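Local coordinates for uncharacterized protein (Vibrio parahaemolyticus, PDB 1ZBP) that is of unknown function but belongs to the ImpE family and joins a helical N-terminal half to a beta-rich C-terminal half, at residues Gly154-Phe159 against Ala171-Leu176; Asn164-Pro169 against Asp197-Gly202. All blocks are in the same frame, centred on the assembly; numbering follows the deposited sequence.

Interaction 1. Residues Gly154-Phe159 against Ala171-Leu176; sequences GYIELF and ASINTL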
# COMPACT_ATOMS: atom_id res chain seq x y z
N GLY A 154 -11.40 -7.97 -0.98
CA GLY A 154 -11.58 -8.00 0.46
C GLY A 154 -10.26 -8.12 1.19
O GLY A 154 -10.20 -8.72 2.26
N TYR A 155 -9.20 -7.55 0.62
CA TYR A 155 -7.87 -7.63 1.23
C TYR A 155 -7.24 -6.27 1.53
O TYR A 155 -7.55 -5.28 0.87
CB TYR A 155 -6.90 -8.38 0.31
CG TYR A 155 -7.12 -9.86 0.21
CD1 TYR A 155 -6.36 -10.75 0.96
CD2 TYR A 155 -8.11 -10.39 -0.63
CE1 TYR A 155 -6.57 -12.11 0.89
CE2 TYR A 155 -8.33 -11.75 -0.71
CZ TYR A 155 -7.55 -12.61 0.05
OH TYR A 155 -7.78 -13.98 -0.01
N ILE A 156 -6.39 -6.22 2.54
CA ILE A 156 -5.67 -4.99 2.83
C ILE A 156 -4.22 -5.40 2.63
O ILE A 156 -3.89 -6.60 2.61
CB ILE A 156 -5.84 -4.47 4.28
CG1 ILE A 156 -5.50 -5.56 5.29
CG2 ILE A 156 -7.23 -3.90 4.48
CD1 ILE A 156 -5.21 -5.02 6.67
N GLU A 157 -3.36 -4.40 2.46
CA GLU A 157 -1.94 -4.66 2.23
C GLU A 157 -1.11 -4.17 3.43
O GLU A 157 -1.45 -3.17 4.08
CB GLU A 157 -1.48 -3.94 0.97
CG GLU A 157 -2.31 -4.25 -0.29
CD GLU A 157 -1.72 -3.62 -1.55
OE1 GLU A 157 -1.08 -4.34 -2.35
OE2 GLU A 157 -1.90 -2.41 -1.78
N LEU A 158 -0.04 -4.87 3.73
CA LEU A 158 0.80 -4.48 4.85
C LEU A 158 2.24 -4.73 4.48
O LEU A 158 2.54 -5.67 3.76
CB LEU A 158 0.46 -5.29 6.10
CG LEU A 158 -0.91 -5.07 6.77
CD1 LEU A 158 -1.19 -6.20 7.76
CD2 LEU A 158 -0.92 -3.72 7.49
N PHE A 159 3.11 -3.86 4.95
CA PHE A 159 4.54 -4.02 4.74
C PHE A 159 5.04 -4.31 6.16
O PHE A 159 5.01 -3.43 7.01
CB PHE A 159 5.17 -2.73 4.20
CG PHE A 159 4.77 -2.40 2.79
CD1 PHE A 159 4.24 -3.38 1.94
CD2 PHE A 159 4.97 -1.13 2.28
CE1 PHE A 159 3.93 -3.10 0.62
CE2 PHE A 159 4.65 -0.83 0.96
CZ PHE A 159 4.13 -1.82 0.12
N ALA A 171 -11.66 -9.59 6.39
CA ALA A 171 -12.44 -10.45 7.29
C ALA A 171 -11.62 -10.99 8.47
O ALA A 171 -12.18 -11.37 9.51
CB ALA A 171 -13.04 -11.61 6.52
N SER A 172 -10.30 -11.03 8.29
CA SER A 172 -9.40 -11.52 9.34
C SER A 172 -9.01 -10.42 10.32
O SER A 172 -8.31 -10.67 11.28
CB SER A 172 -8.11 -12.08 8.71
OG SER A 172 -8.33 -13.37 8.16
N ILE A 173 -9.48 -9.20 10.08
CA ILE A 173 -9.14 -8.08 10.95
C ILE A 173 -10.07 -7.96 12.15
O ILE A 173 -11.30 -8.00 12.00
CB ILE A 173 -9.18 -6.72 10.20
CG1 ILE A 173 -8.11 -6.69 9.10
CG2 ILE A 173 -8.97 -5.59 11.17
CD1 ILE A 173 -8.28 -5.55 8.11
N ASN A 174 -9.48 -7.79 13.33
CA ASN A 174 -10.21 -7.60 14.57
C ASN A 174 -10.16 -6.09 14.90
O ASN A 174 -11.20 -5.47 15.11
CB ASN A 174 -9.58 -8.42 15.71
CG ASN A 174 -9.58 -9.93 15.43
OD1 ASN A 174 -10.61 -10.52 15.09
ND2 ASN A 174 -8.42 -10.54 15.58
N THR A 175 -8.97 -5.52 14.97
CA THR A 175 -8.85 -4.08 15.21
C THR A 175 -7.86 -3.52 14.20
O THR A 175 -6.94 -4.23 13.77
CB THR A 175 -8.35 -3.73 16.65
OG1 THR A 175 -7.11 -4.40 16.89
CG2 THR A 175 -9.38 -4.11 17.71
N LEU A 176 -8.02 -2.26 13.81
CA LEU A 176 -7.09 -1.66 12.86
C LEU A 176 -7.04 -0.17 13.16
O LEU A 176 -8.07 0.45 13.40
CB LEU A 176 -7.54 -1.90 11.41
CG LEU A 176 -6.59 -1.61 10.23
CD1 LEU A 176 -6.65 -0.16 9.90
CD2 LEU A 176 -5.16 -2.05 10.56
O HOH W 1 -12.14 -10.13 3.50
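Ile156 and Ile173 meet tip to tip, and this one methyl-to-methyl touch carries the tight part of the contact. Ile156 CD1 lies 3.4 Å from Ile173 CD1, close for two methyl groups. The same Ile173 CD1 also stands 4.0 Å from Ile156 CG1 and 4.1 Å from Ile156 CG2, which places it over both branches of the facing side chain. In Ile156 the gamma carbon CG1 sits between the backbone N and the carbonyl carbon (chi1 54°), and from there the extended outer arm carries CD1 toward Ile173. Isoleucine suits both places: each is buried, its branched beta carbon favours extended backbone, and the two longer arms together bridge the 9.4 Å between Ile156 CA and Ile173 CA. Val168, on the strand next to Ile156, helps to cover the isoleucine from its own sheet. Leu158 and Leu176 point into the same interior, where both also pack on Phe194 of strand 189-196; Leu176 flanks the isoleucine pair more loosely.

At the Gly154 end the character changes from oil to water. No direct hydrogen bond joins the segments here. Instead a water donates to Gly154 O at 2.7 Å and accepts from Ala171 N at 3.0 Å, bridging a carbonyl and an amide too far apart to bond directly. Both residues are small and partly exposed, and the water links their backbone atoms.

The contact therefore joins the edge strand 155-159 of a small three-stranded mixed sheet to the segment that leads into the large antiparallel sheet. Side chains meeting between separate sheets, without backbone pairing across the gap, are characteristic of a hydrophobic interface between packed beta-sheets.

Interaction 2. Residues Asn164-Pro169 against Asp197-Gly202; sequences NYFLVP and DGLGEG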
# COMPACT_ATOMS: atom_id res chain seq x y z
N ASN A 164 8.56 -7.86 4.60
CA ASN A 164 7.71 -8.76 3.83
C ASN A 164 6.38 -8.07 3.48
O ASN A 164 5.81 -7.33 4.29
CB ASN A 164 7.41 -10.02 4.63
CG ASN A 164 8.61 -10.95 4.73
OD1 ASN A 164 9.00 -11.36 5.82
ND2 ASN A 164 9.19 -11.30 3.58
N TYR A 165 5.90 -8.33 2.27
CA TYR A 165 4.64 -7.80 1.75
C TYR A 165 3.52 -8.79 2.10
O TYR A 165 3.55 -9.95 1.68
CB TYR A 165 4.75 -7.64 0.23
CG TYR A 165 3.44 -7.42 -0.51
CD1 TYR A 165 2.54 -6.43 -0.11
CD2 TYR A 165 3.10 -8.20 -1.62
CE1 TYR A 165 1.33 -6.21 -0.81
CE2 TYR A 165 1.91 -8.00 -2.31
CZ TYR A 165 1.03 -7.01 -1.90
OH TYR A 165 -0.15 -6.83 -2.59
N PHE A 166 2.54 -8.32 2.88
CA PHE A 166 1.41 -9.16 3.29
C PHE A 166 0.07 -8.75 2.68
O PHE A 166 -0.22 -7.57 2.51
CB PHE A 166 1.25 -9.13 4.82
CG PHE A 166 2.18 -10.06 5.56
CD1 PHE A 166 3.54 -9.75 5.68
CD2 PHE A 166 1.68 -11.21 6.17
CE1 PHE A 166 4.39 -10.60 6.41
CE2 PHE A 166 2.52 -12.06 6.90
CZ PHE A 166 3.89 -11.75 7.03
N LEU A 167 -0.75 -9.75 2.37
CA LEU A 167 -2.09 -9.58 1.83
C LEU A 167 -2.97 -10.23 2.88
O LEU A 167 -2.96 -11.46 3.04
CB LEU A 167 -2.25 -10.26 0.48
CG LEU A 167 -2.01 -9.34 -0.72
CD1 LEU A 167 -2.03 -10.16 -2.01
CD2 LEU A 167 -3.08 -8.25 -0.76
N VAL A 168 -3.73 -9.41 3.59
CA VAL A 168 -4.56 -9.91 4.67
C VAL A 168 -6.03 -9.63 4.47
O VAL A 168 -6.45 -8.49 4.24
CB VAL A 168 -4.10 -9.29 6.01
CG1 VAL A 168 -5.00 -9.72 7.13
CG2 VAL A 168 -2.65 -9.72 6.28
N PRO A 169 -6.85 -10.69 4.52
CA PRO A 169 -8.30 -10.63 4.35
C PRO A 169 -8.88 -9.62 5.33
O PRO A 169 -8.58 -9.69 6.52
CB PRO A 169 -8.75 -12.06 4.67
CG PRO A 169 -7.61 -12.87 4.20
CD PRO A 169 -6.41 -12.09 4.70
N ASP A 197 -6.31 -12.01 12.82
CA ASP A 197 -6.21 -13.44 13.04
C ASP A 197 -5.03 -13.97 12.24
O ASP A 197 -4.89 -13.67 11.06
CB ASP A 197 -7.50 -14.12 12.56
CG ASP A 197 -8.72 -13.59 13.29
OD1 ASP A 197 -9.85 -13.72 12.76
OD2 ASP A 197 -8.54 -13.05 14.41
N GLY A 198 -4.16 -14.74 12.90
CA GLY A 198 -3.01 -15.29 12.21
C GLY A 198 -1.72 -14.51 12.42
O GLY A 198 -0.65 -14.95 11.99
N LEU A 199 -1.82 -13.36 13.08
CA LEU A 199 -0.66 -12.51 13.36
C LEU A 199 -0.73 -11.91 14.76
O LEU A 199 0.27 -11.42 15.29
CB LEU A 199 -0.55 -11.38 12.33
CG LEU A 199 -0.39 -11.76 10.85
CD1 LEU A 199 -0.46 -10.51 9.98
CD2 LEU A 199 0.91 -12.50 10.66
N GLY A 200 -1.92 -11.94 15.37
CA GLY A 200 -2.09 -11.39 16.70
C GLY A 200 -1.90 -9.88 16.67
O GLY A 200 -2.13 -9.25 15.64
N GLU A 201 -1.50 -9.29 17.79
CA GLU A 201 -1.29 -7.85 17.84
C GLU A 201 0.06 -7.50 17.22
O GLU A 201 1.08 -8.10 17.55
CB GLU A 201 -1.33 -7.34 19.27
CG GLU A 201 -2.64 -7.65 19.98
CD GLU A 201 -2.85 -6.79 21.22
OE1 GLU A 201 -1.95 -6.77 22.08
OE2 GLU A 201 -3.92 -6.15 21.33
N GLY A 202 0.07 -6.53 16.32
CA GLY A 202 1.32 -6.14 15.69
C GLY A 202 1.27 -4.77 15.06
O GLY A 202 0.34 -3.99 15.29
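Leu199 reaches from its loop toward Phe166 and Val168, touching each with a different methyl group. All the contacts across the two segments are apolar. Leu199 CD2 comes to 4.1 Å from Phe166 CE2, approaching the ring obliquely, while Leu199 CD1 lies 4.4 Å from Val168 CG2 in a looser touch. The leucine gamma carbon lies beside the backbone N and anti to the carbonyl carbon (chi1 -60°), and this directs its forked end at the strand. Phe166 and Val168 are alternate residues and face the same side of strand 165-169, so a branched leucine can meet both.

Backbone interactions hold the two pieces separately. Phe166 and Val168 pair through backbone bonds with Leu158 and Ile156. Leu199 and Gly200 together face Ile196 as a classic beta bulge, while Gly198 (phi 98°) and Gly200 (phi 66°) adopt positive backbone angles that glycine tolerates easily.

With neither hydrogen bonds nor charge pairs across it, the contact probably rests on van der Waals packing and partial exclusion of water. Such apolar touches are weakly directional; the strand pairing of Phe166 and Val168 and the bulge at Leu199 fix where the side chains stand.

Overall arrangement
After the helical N-terminal part, which also contributes strand 91-92 to the small sheet, and the first strands of the large sheet, the chain forms strand 155-159, turns, and returns as strand 165-169, its antiparallel neighbour. Interaction 1 closes a short loop as residues 171-176 lead into the large sheet, and interaction 2 closes a longer one after strand 189-196, when residues 197-202 come back to strand 165-169. The segments alternate along the sequence, so the two closures cross. They also meet directly, through probable hydrogen bonds of Glu157 with Tyr165 within the small sheet and Asn174 with Asp197 on the large-sheet side. Together they tie both strands to the large sheet and its connecting loop.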